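Local coordinates for protein putative sugar isomerase (Parabacteroides distasonis, PDB 3LMZ) that probably isomerises a sugar substrate, using a xylose isomerase-like TIM barrel, at residues A[78-83]-A[99-104]; A[83-88]-A[104-109]; A[93-98]-A[123-128]; A[131-136]-A[160-165]. All blocks are in the same frame, centred on the assembly; numbering follows the deposited sequence. Where two conformers were deposited one is given.

Contact 1: A[78-83]-A[99-104]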
# COMPACT_ATOMS: atom_id res chain seq x y z
N TYR A 78 -21.50 -4.70 -6.75
CA TYR A 78 -22.08 -5.65 -5.79
C TYR A 78 -23.28 -5.15 -4.99
O TYR A 78 -24.00 -5.97 -4.36
CB TYR A 78 -21.01 -6.21 -4.84
CG TYR A 78 -20.64 -5.27 -3.73
CD1 TYR A 78 -19.63 -4.32 -3.85
CD2 TYR A 78 -21.31 -5.33 -2.51
CE1 TYR A 78 -19.31 -3.44 -2.78
CE2 TYR A 78 -21.00 -4.46 -1.46
CZ TYR A 78 -19.97 -3.52 -1.59
OH TYR A 78 -19.67 -2.63 -0.58
N ALA A 79 -23.43 -3.83 -4.96
CA ALA A 79 -24.50 -3.17 -4.24
C ALA A 79 -24.62 -1.77 -4.83
O ALA A 79 -23.78 -1.34 -5.62
CB ALA A 79 -24.17 -3.12 -2.74
N VAL A 80 -25.70 -1.12 -4.42
CA VAL A 80 -25.89 0.31 -4.75
C VAL A 80 -25.93 1.17 -3.49
O VAL A 80 -26.52 0.74 -2.46
CB VAL A 80 -27.19 0.57 -5.58
CG1 VAL A 80 -27.09 -0.06 -7.03
CG2 VAL A 80 -28.47 0.07 -4.87
N GLY A 81 -25.29 2.35 -3.58
CA GLY A 81 -25.36 3.36 -2.51
C GLY A 81 -24.03 3.69 -1.91
O GLY A 81 -23.01 3.26 -2.42
N PRO A 82 -24.02 4.42 -0.80
CA PRO A 82 -25.22 4.89 -0.11
C PRO A 82 -26.18 5.77 -0.91
O PRO A 82 -25.78 6.64 -1.65
CB PRO A 82 -24.66 5.72 1.05
CG PRO A 82 -23.23 5.18 1.28
CD PRO A 82 -22.78 4.65 -0.05
N ILE A 83 -27.46 5.53 -0.73
CA ILE A 83 -28.55 6.33 -1.30
C ILE A 83 -29.33 6.93 -0.13
O ILE A 83 -29.89 6.19 0.68
CB ILE A 83 -29.52 5.49 -2.18
CG1 ILE A 83 -28.78 4.78 -3.34
CG2 ILE A 83 -30.65 6.41 -2.70
CD1 ILE A 83 -29.58 3.77 -4.11
N LYS A 99 -33.21 -3.33 -8.39
CA LYS A 99 -33.68 -4.48 -9.15
C LYS A 99 -33.23 -4.39 -10.59
O LYS A 99 -32.80 -5.39 -11.20
CB LYS A 99 -35.22 -4.56 -9.07
CG LYS A 99 -35.84 -5.73 -9.83
CD LYS A 99 -37.31 -5.95 -9.50
CE LYS A 99 -37.90 -7.12 -10.27
NZ LYS A 99 -39.33 -7.34 -9.94
N ARG A 100 -33.35 -3.19 -11.16
CA ARG A 100 -32.95 -2.97 -12.56
C ARG A 100 -31.43 -3.20 -12.77
O ARG A 100 -31.00 -3.63 -13.81
CB ARG A 100 -33.31 -1.57 -13.01
CG ARG A 100 -34.82 -1.35 -13.14
CD ARG A 100 -35.24 0.06 -13.60
NE ARG A 100 -34.80 0.31 -14.95
CZ ARG A 100 -33.95 1.27 -15.35
NH1 ARG A 100 -33.51 2.22 -14.49
NH2 ARG A 100 -33.61 1.30 -16.62
N VAL A 101 -30.64 -2.86 -11.76
CA VAL A 101 -29.17 -2.94 -11.80
C VAL A 101 -28.75 -4.38 -11.48
O VAL A 101 -27.63 -4.76 -11.75
CB VAL A 101 -28.52 -1.90 -10.82
CG1 VAL A 101 -27.01 -2.05 -10.71
CG2 VAL A 101 -28.82 -0.49 -11.33
N GLY A 102 -29.65 -5.20 -10.92
CA GLY A 102 -29.38 -6.62 -10.65
C GLY A 102 -28.63 -6.89 -9.36
O GLY A 102 -27.92 -7.89 -9.27
N VAL A 103 -28.70 -5.99 -8.37
CA VAL A 103 -28.12 -6.24 -7.04
C VAL A 103 -29.22 -6.60 -6.02
O VAL A 103 -30.42 -6.40 -6.28
CB VAL A 103 -27.29 -5.06 -6.53
CG1 VAL A 103 -26.13 -4.80 -7.50
CG2 VAL A 103 -28.14 -3.83 -6.30
N LYS A 104 -28.80 -7.18 -4.90
CA LYS A 104 -29.73 -7.57 -3.83
C LYS A 104 -29.38 -6.91 -2.51
O LYS A 104 -29.89 -7.34 -1.46
CB LYS A 104 -29.80 -9.09 -3.71
CG LYS A 104 -30.26 -9.66 -5.03
CD LYS A 104 -30.82 -11.02 -4.95
CE LYS A 104 -31.24 -11.46 -6.40
NZ LYS A 104 -30.39 -10.83 -7.52
O HOH W 1 -26.06 -7.69 -4.51

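Contact 2: A[83-88]-A[104-109]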
# COMPACT_ATOMS: atom_id res chain seq x y z
N ILE A 83 -27.46 5.53 -0.73
CA ILE A 83 -28.55 6.33 -1.30
C ILE A 83 -29.33 6.93 -0.13
O ILE A 83 -29.89 6.19 0.68
CB ILE A 83 -29.52 5.49 -2.18
CG1 ILE A 83 -28.78 4.78 -3.34
CG2 ILE A 83 -30.65 6.41 -2.70
CD1 ILE A 83 -29.58 3.77 -4.11
N TYR A 84 -29.36 8.24 -0.02
CA TYR A 84 -30.11 8.94 1.00
C TYR A 84 -31.59 8.90 0.58
O TYR A 84 -31.89 9.12 -0.63
CB TYR A 84 -29.64 10.37 1.15
CG TYR A 84 -28.35 10.52 1.91
CD1 TYR A 84 -27.14 10.04 1.43
CD2 TYR A 84 -28.34 11.08 3.18
CE1 TYR A 84 -25.97 10.15 2.20
CE2 TYR A 84 -27.17 11.22 3.93
CZ TYR A 84 -25.98 10.79 3.42
OH TYR A 84 -24.79 10.94 4.16
N MSE A 85 -32.47 8.65 1.53
CA MSE A 85 -33.90 8.49 1.26
C MSE A 85 -34.72 9.28 2.27
O MSE A 85 -34.73 8.91 3.43
CB MSE A 85 -34.30 7.01 1.27
CG MSE A 85 -33.46 6.21 0.34
SE MSE A 85 -33.82 4.28 0.37
CE MSE A 85 -32.08 3.74 -0.22
N LYS A 86 -35.44 10.31 1.83
CA LYS A 86 -36.21 11.16 2.75
C LYS A 86 -37.73 11.11 2.48
O LYS A 86 -38.48 11.87 3.09
CB LYS A 86 -35.72 12.60 2.69
CG LYS A 86 -35.98 13.28 1.34
CD LYS A 86 -35.47 14.77 1.39
CE LYS A 86 -35.41 15.43 0.01
NZ LYS A 86 -34.51 14.75 -0.96
N SER A 87 -38.17 10.25 1.58
CA SER A 87 -39.59 10.07 1.32
C SER A 87 -39.85 8.67 0.81
O SER A 87 -38.92 7.99 0.31
CB SER A 87 -40.00 11.08 0.24
OG SER A 87 -39.50 10.68 -1.01
N GLU A 88 -41.11 8.25 0.88
CA GLU A 88 -41.47 6.93 0.40
C GLU A 88 -41.16 6.81 -1.10
O GLU A 88 -40.76 5.75 -1.57
CB GLU A 88 -42.98 6.68 0.60
CG GLU A 88 -43.33 6.49 2.02
CD GLU A 88 -44.80 6.07 2.23
OE1 GLU A 88 -45.56 5.92 1.24
OE2 GLU A 88 -45.15 5.85 3.39
N LYS A 104 -28.80 -7.18 -4.90
CA LYS A 104 -29.73 -7.57 -3.83
C LYS A 104 -29.38 -6.91 -2.51
O LYS A 104 -29.89 -7.34 -1.46
CB LYS A 104 -29.80 -9.09 -3.71
CG LYS A 104 -30.26 -9.66 -5.03
CD LYS A 104 -30.82 -11.02 -4.95
CE LYS A 104 -31.24 -11.46 -6.40
NZ LYS A 104 -30.39 -10.83 -7.52
N LEU A 105 -28.48 -5.92 -2.57
CA LEU A 105 -28.02 -5.18 -1.38
C LEU A 105 -28.03 -3.69 -1.74
O LEU A 105 -27.46 -3.22 -2.74
CB LEU A 105 -26.58 -5.58 -0.98
CG LEU A 105 -25.91 -4.81 0.16
CD1 LEU A 105 -26.71 -4.89 1.41
CD2 LEU A 105 -24.42 -5.31 0.37
N ILE A 106 -28.72 -2.96 -0.87
CA ILE A 106 -28.86 -1.52 -0.95
C ILE A 106 -28.24 -0.91 0.32
O ILE A 106 -28.56 -1.33 1.43
CB ILE A 106 -30.35 -1.08 -1.02
CG1 ILE A 106 -31.01 -1.61 -2.27
CG2 ILE A 106 -30.48 0.45 -0.89
CD1 ILE A 106 -32.58 -1.33 -2.34
N VAL A 107 -27.28 -0.00 0.12
CA VAL A 107 -26.70 0.80 1.20
C VAL A 107 -27.48 2.13 1.18
O VAL A 107 -27.58 2.83 0.18
CB VAL A 107 -25.19 0.97 1.04
CG1 VAL A 107 -24.62 1.69 2.29
CG2 VAL A 107 -24.50 -0.44 0.83
N GLY A 108 -28.11 2.45 2.32
CA GLY A 108 -29.06 3.56 2.41
C GLY A 108 -28.90 4.42 3.64
O GLY A 108 -28.25 4.02 4.62
N VAL A 109 -29.48 5.62 3.55
CA VAL A 109 -29.63 6.47 4.69
C VAL A 109 -31.08 6.95 4.72
O VAL A 109 -31.39 8.01 4.19
CB VAL A 109 -28.62 7.63 4.68
CG1 VAL A 109 -28.67 8.44 6.01
CG2 VAL A 109 -27.21 7.08 4.43

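Contact 3: A[93-98]-A[123-128]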
# COMPACT_ATOMS: atom_id res chain seq x y z
N ARG A 93 -38.15 4.44 -5.61
CA ARG A 93 -37.20 4.58 -6.71
C ARG A 93 -35.89 3.81 -6.48
O ARG A 93 -35.35 3.19 -7.42
CB ARG A 93 -36.94 6.03 -7.03
CG ARG A 93 -38.15 6.64 -7.69
CD ARG A 93 -37.99 8.07 -7.98
NE ARG A 93 -39.19 8.56 -8.66
CZ ARG A 93 -39.36 9.82 -9.04
NH1 ARG A 93 -38.41 10.72 -8.81
NH2 ARG A 93 -40.50 10.18 -9.64
N ALA A 94 -35.41 3.81 -5.23
CA ALA A 94 -34.14 3.11 -4.93
C ALA A 94 -34.25 1.58 -5.06
O ALA A 94 -33.36 0.95 -5.56
CB ALA A 94 -33.66 3.49 -3.52
N PHE A 95 -35.38 1.02 -4.61
CA PHE A 95 -35.57 -0.42 -4.68
C PHE A 95 -35.74 -0.80 -6.16
O PHE A 95 -35.19 -1.81 -6.59
CB PHE A 95 -36.74 -0.87 -3.78
CG PHE A 95 -36.34 -1.15 -2.39
CD1 PHE A 95 -36.15 -0.12 -1.51
CD2 PHE A 95 -36.10 -2.44 -1.96
CE1 PHE A 95 -35.77 -0.38 -0.20
CE2 PHE A 95 -35.74 -2.72 -0.66
CZ PHE A 95 -35.55 -1.66 0.23
N ASP A 96 -36.50 -0.03 -6.92
CA ASP A 96 -36.67 -0.39 -8.33
C ASP A 96 -35.32 -0.31 -9.08
O ASP A 96 -34.94 -1.21 -9.83
CB ASP A 96 -37.75 0.47 -8.98
CG ASP A 96 -37.92 0.17 -10.45
OD1 ASP A 96 -38.13 -1.00 -10.81
OD2 ASP A 96 -37.80 1.12 -11.23
N TYR A 97 -34.55 0.74 -8.78
CA TYR A 97 -33.20 0.88 -9.36
C TYR A 97 -32.31 -0.33 -9.01
O TYR A 97 -31.72 -0.96 -9.89
CB TYR A 97 -32.63 2.17 -8.83
CG TYR A 97 -31.13 2.39 -9.02
CD1 TYR A 97 -30.58 2.71 -10.26
CD2 TYR A 97 -30.30 2.48 -7.90
CE1 TYR A 97 -29.22 3.04 -10.38
CE2 TYR A 97 -28.93 2.79 -8.00
CZ TYR A 97 -28.40 3.09 -9.21
OH TYR A 97 -27.07 3.48 -9.26
N ALA A 98 -32.30 -0.74 -7.72
CA ALA A 98 -31.53 -1.91 -7.38
C ALA A 98 -31.91 -3.15 -8.22
O ALA A 98 -31.09 -3.91 -8.67
CB ALA A 98 -31.61 -2.21 -5.92
N LYS A 123 -39.38 -6.77 2.31
CA LYS A 123 -40.27 -7.92 2.14
C LYS A 123 -40.73 -8.09 0.70
O LYS A 123 -40.80 -9.20 0.18
CB LYS A 123 -41.48 -7.76 3.07
CG LYS A 123 -41.13 -7.98 4.53
CD LYS A 123 -42.32 -7.70 5.46
CE LYS A 123 -42.15 -8.27 6.86
NZ LYS A 123 -40.96 -7.72 7.65
N GLU A 124 -41.03 -6.98 0.04
CA GLU A 124 -41.51 -6.98 -1.32
C GLU A 124 -40.45 -7.48 -2.28
O GLU A 124 -40.73 -8.24 -3.23
CB GLU A 124 -41.97 -5.58 -1.70
CG GLU A 124 -42.41 -5.47 -3.14
CD GLU A 124 -42.78 -4.08 -3.59
OE1 GLU A 124 -42.65 -3.12 -2.81
OE2 GLU A 124 -43.20 -3.94 -4.78
N TYR A 125 -39.20 -7.08 -2.10
CA TYR A 125 -38.12 -7.32 -3.05
C TYR A 125 -37.16 -8.44 -2.65
O TYR A 125 -36.39 -8.94 -3.48
CB TYR A 125 -37.30 -6.05 -3.29
CG TYR A 125 -37.95 -5.06 -4.17
CD1 TYR A 125 -38.92 -4.21 -3.67
CD2 TYR A 125 -37.62 -4.96 -5.52
CE1 TYR A 125 -39.56 -3.30 -4.48
CE2 TYR A 125 -38.22 -4.04 -6.35
CZ TYR A 125 -39.21 -3.21 -5.84
OH TYR A 125 -39.84 -2.31 -6.66
N ASP A 126 -37.17 -8.83 -1.38
CA ASP A 126 -36.21 -9.77 -0.81
C ASP A 126 -34.77 -9.29 -1.03
O ASP A 126 -33.91 -10.02 -1.56
CB ASP A 126 -36.36 -11.18 -1.38
CG ASP A 126 -35.54 -12.22 -0.61
OD1 ASP A 126 -35.15 -12.03 0.62
OD2 ASP A 126 -35.27 -13.29 -1.22
N PHE A 127 -34.50 -8.06 -0.60
CA PHE A 127 -33.17 -7.45 -0.61
C PHE A 127 -32.71 -7.19 0.85
O PHE A 127 -33.55 -7.06 1.75
CB PHE A 127 -33.17 -6.06 -1.33
CG PHE A 127 -33.47 -6.11 -2.80
CD1 PHE A 127 -33.38 -7.24 -3.55
CD2 PHE A 127 -33.80 -4.91 -3.44
CE1 PHE A 127 -33.64 -7.24 -4.92
CE2 PHE A 127 -34.04 -4.89 -4.80
CZ PHE A 127 -33.95 -6.03 -5.53
N HIS A 128 -31.40 -7.18 1.05
CA HIS A 128 -30.81 -6.66 2.27
C HIS A 128 -30.61 -5.15 2.10
O HIS A 128 -30.40 -4.64 1.00
CB HIS A 128 -29.52 -7.38 2.60
CG HIS A 128 -29.70 -8.75 3.19
ND1 HIS A 128 -30.08 -9.84 2.42
CD2 HIS A 128 -29.56 -9.20 4.46
CE1 HIS A 128 -30.15 -10.90 3.20
NE2 HIS A 128 -29.82 -10.55 4.44

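Contact 4: A[131-136]-A[160-165]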
# COMPACT_ATOMS: atom_id res chain seq x y z
N ILE A 131 -27.79 0.30 6.47
CA ILE A 131 -27.83 1.73 6.83
C ILE A 131 -26.38 2.22 7.11
O ILE A 131 -25.67 1.65 7.97
CB ILE A 131 -28.71 2.00 8.06
CG1 ILE A 131 -30.17 1.63 7.78
CG2 ILE A 131 -28.57 3.48 8.48
CD1 ILE A 131 -31.04 1.46 8.96
N HIS A 132 -25.96 3.27 6.40
CA HIS A 132 -24.59 3.82 6.60
C HIS A 132 -24.54 4.75 7.81
O HIS A 132 -24.99 5.87 7.73
CB HIS A 132 -24.05 4.53 5.34
CG HIS A 132 -22.60 4.85 5.45
ND1 HIS A 132 -21.99 5.90 4.80
CD2 HIS A 132 -21.62 4.25 6.17
CE1 HIS A 132 -20.70 5.93 5.12
NE2 HIS A 132 -20.44 4.94 5.95
N LEU A 133 -23.86 4.28 8.86
CA LEU A 133 -23.66 5.09 10.07
C LEU A 133 -22.61 6.15 9.78
O LEU A 133 -21.74 5.95 8.96
CB LEU A 133 -23.34 4.21 11.26
CG LEU A 133 -21.98 3.51 11.25
CD1 LEU A 133 -20.87 4.39 11.90
CD2 LEU A 133 -21.96 2.09 11.92
N HIS A 134 -22.72 7.28 10.49
CA HIS A 134 -22.10 8.54 10.06
C HIS A 134 -21.23 9.28 11.04
O HIS A 134 -20.63 10.28 10.64
CB HIS A 134 -23.18 9.48 9.55
CG HIS A 134 -23.65 9.14 8.18
ND1 HIS A 134 -24.97 9.21 7.82
CD2 HIS A 134 -22.96 8.77 7.07
CE1 HIS A 134 -25.08 8.84 6.55
NE2 HIS A 134 -23.88 8.59 6.06
N GLY A 135 -21.10 8.77 12.25
CA GLY A 135 -20.21 9.36 13.25
C GLY A 135 -20.76 10.58 13.94
O GLY A 135 -21.93 10.95 13.78
N PRO A 136 -19.93 11.18 14.76
CA PRO A 136 -20.39 12.16 15.72
C PRO A 136 -20.80 13.49 15.14
O PRO A 136 -21.45 14.23 15.88
CB PRO A 136 -19.19 12.36 16.64
CG PRO A 136 -18.00 12.06 15.77
CD PRO A 136 -18.49 10.92 14.88
N MSE A 160 -26.89 -2.66 9.05
CA MSE A 160 -25.91 -1.58 8.95
C MSE A 160 -24.81 -1.88 7.95
O MSE A 160 -24.47 -3.03 7.66
CB MSE A 160 -25.25 -1.28 10.32
CG MSE A 160 -24.28 -2.35 10.84
SE MSE A 160 -23.70 -1.91 12.62
CE MSE A 160 -25.32 -2.38 13.51
N CYS A 161 -24.30 -0.75 7.40
CA CYS A 161 -22.99 -0.64 6.75
C CYS A 161 -22.10 -0.14 7.89
O CYS A 161 -22.17 1.04 8.32
CB CYS A 161 -23.03 0.34 5.55
SG CYS A 161 -21.35 0.58 5.00
N LEU A 162 -21.35 -1.10 8.44
CA LEU A 162 -20.50 -0.81 9.59
C LEU A 162 -19.34 0.00 9.07
O LEU A 162 -18.44 -0.51 8.41
CB LEU A 162 -19.99 -2.05 10.31
CG LEU A 162 -18.95 -1.81 11.40
CD1 LEU A 162 -19.49 -0.95 12.49
CD2 LEU A 162 -18.46 -3.15 11.89
N ASP A 163 -19.31 1.28 9.43
CA ASP A 163 -18.21 2.18 9.03
C ASP A 163 -17.28 2.24 10.24
O ASP A 163 -17.55 2.86 11.26
CB ASP A 163 -18.78 3.56 8.65
CG ASP A 163 -17.71 4.50 8.08
OD1 ASP A 163 -16.64 4.60 8.74
OD2 ASP A 163 -18.01 5.05 6.96
N VAL A 164 -16.12 1.64 10.09
CA VAL A 164 -15.26 1.45 11.23
C VAL A 164 -14.69 2.79 11.69
O VAL A 164 -14.49 3.01 12.89
CB VAL A 164 -14.18 0.44 10.92
CG1 VAL A 164 -14.83 -0.91 10.52
CG2 VAL A 164 -13.11 0.90 9.85
N GLY A 165 -14.46 3.71 10.73
CA GLY A 165 -13.88 4.99 11.05
C GLY A 165 -14.85 5.88 11.77
O GLY A 165 -14.54 6.50 12.81

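Contact 1: A[78-83]-A[99-104]
A79, on strand 76-85, and V103, just past the end of helix 88-101, bring their CA atoms to 5.5 Å, the closest CA pair across the two segments. No hydrogen bond joins them directly. A water bridges the gap instead, donating to Y78 O at 2.7 Å and accepting from K104 N at 2.8 Å. The helix closes in a Schellman motif: G102 takes the C-prime place with a phi of 83°, easy for glycine, while V103 N bonds A98 O and G102 N bonds K99 O weakly. This is the return leg of a beta-alpha-beta unit of the TIM barrel, where the helix comes back over the strand it left, and branched apolar residues suit the buried layer between them. V103 does most of the work. A chi1 of -60° sets V103 CG1 anti to the carbonyl carbon, against the peptide link of Y78 and A79, 3.8 Å from A79 N. The other methyl, V103 CG2, sits between backbone N and carbonyl carbon and meets V80 CG1 at 4.0 Å. With an alanine at V103 both methyls would go, which would probably open a gap between V80 and the Y78-A79 peptide. V80 CG1 also meets V101 CG1 tip to tip at 4.2 Å. The CB of Y78 points away from 99-104, and its hydroxyl bonds D187 and S229.

Contact 2: A[83-88]-A[104-109]
V109 stands over one face of the Y84 ring, its CB 3.9 Å from the ring centroid and 15° off the normal, a CH-pi contact. V109 CG1 lies by the CD2-CE2 side, 3.8 Å from Y84 CE2, and V109 CG2 by CE1 and CZ. The two residues sit side by side near the C-terminal ends of parallel strands 76-85 and 105-110, joined through helix 88-101 as a beta-alpha-beta unit of the TIM barrel. With chi1 at -77°, Y84 CG swings beside its own backbone N, which lays the ring along V109; the hydroxyl bonds a bound citrate, probably from the crystallisation liquor. A tyrosine suits this spot, its ring packing on valine while its tip stays polar.

Backbone bonds set the register: I83 N to V107 O at 2.9 Å, V109 N to I83 O at 3.0 Å, and M85 N to V109 O, the straightest at 168°. The end of selenomethionine M85 reaches, on an extended chain, over G108, whose face of the sheet is that of I83. Glycine suits the site because M85 CE packs 4.0 Å from G108 CA. Crossing I106 at about a right angle, M85 CE touches I106 CG2 at 3.7 Å.

Contact 3: A[93-98]-A[123-128]
F95, Y125 and F127 form an apolar, mostly aromatic contact between neighbouring helices on the outer layer of the TIM barrel: F95 belongs to helix 88-101, Y125 ends helix 115-125, and F127 follows in the link to strand 128-132. At D126 a positive phi of 55° turns the chain, so that Y125 and F127 both face helix 88-101. F95 CB sits over one face of the Y125 ring, 3.9 Å from its centroid, in a CH-pi contact. The F95 chi1 of -87° puts CG beside the backbone N and turns the ring to Y125 and F127, meeting the Y125 ring obliquely, planes at 49°. F95 CD2 is the shared point of the cluster, 3.7 Å from both Y125 CD1 and F127 CD2, the F95 and F127 side chains passing in opposing senses. Y125 CB lies over one face of the F127 ring, 3.6 Å above its centre. An alanine in place of Y125 would probably leave F95 CB without the ring face it packs on and open a gap beside F95 CD2. Small A98 lets F127 come close to the helix. At the F127 edge, in the ring plane, lies F95 O, and A98 CB meets F127 CE2 at 3.8 Å.

Contact 4: A[131-136]-A[160-165]
H132 and D163 meet through a hydrogen bond from H132 NE2 to D163 OD2 of 2.6 Å. The oxygen, lying in the ring plane, receives it on its anti lone pair, and ring and carboxylate are nearly coplanar. Both side chains have CG anti to the backbone N (chi1 -169° and -174°), which lets ring and carboxylate meet between adjacent parallel strands, 128-132 and 158-163, inside the TIM barrel. C161 SG approaches the same ring obliquely, 3.9 Å from H132 CD2. L133 takes the less usual chi1 of 69°, CG between backbone N and carbonyl carbon, a choice that brings both branches onto the second strand: CD1 reaches D163 O at 3.7 Å and CD2 meets L162 CD1 at 4.0 Å. A branched apolar residue fits there, closing over the backbone beside the polar pair. Earlier in the strands, C161 N bonds I131 O at 2.8 Å.

D163 also begins helix 164-169, its OD1 capping H166 N, while OD2 takes a salt bridge from K191. With the carboxylate held at both oxygens, the H132 ring is probably restrained in rotation and its ND1 is presented to a bound citrate, which H134 NE2 also bonds, consistent with a polar substrate pocket.

Contacts 1 and 2 share strand 76-85, and contacts 1 and 3 share helix 88-101, so the three work through one beta-alpha-beta unit and its neighbouring helix. V80 O to V107 N, a probable hydrogen bond, carries the sheet pairing from contact 1 into contact 2, and a second, K104 O to H128 N, probably ties both to contact 3. All four are largely buried, but contact 3 lies farthest out, its centre about 18 Å from the chain centre, and contact 4 nearest, its centre about 9 Å from it. Chemistry changes accordingly: apolar side chains dominate contacts 1 and 3, backbone bonds join the strands of contact 2, and a polar pair marks contact 4. Y84, H132 and H134 all bond citrate.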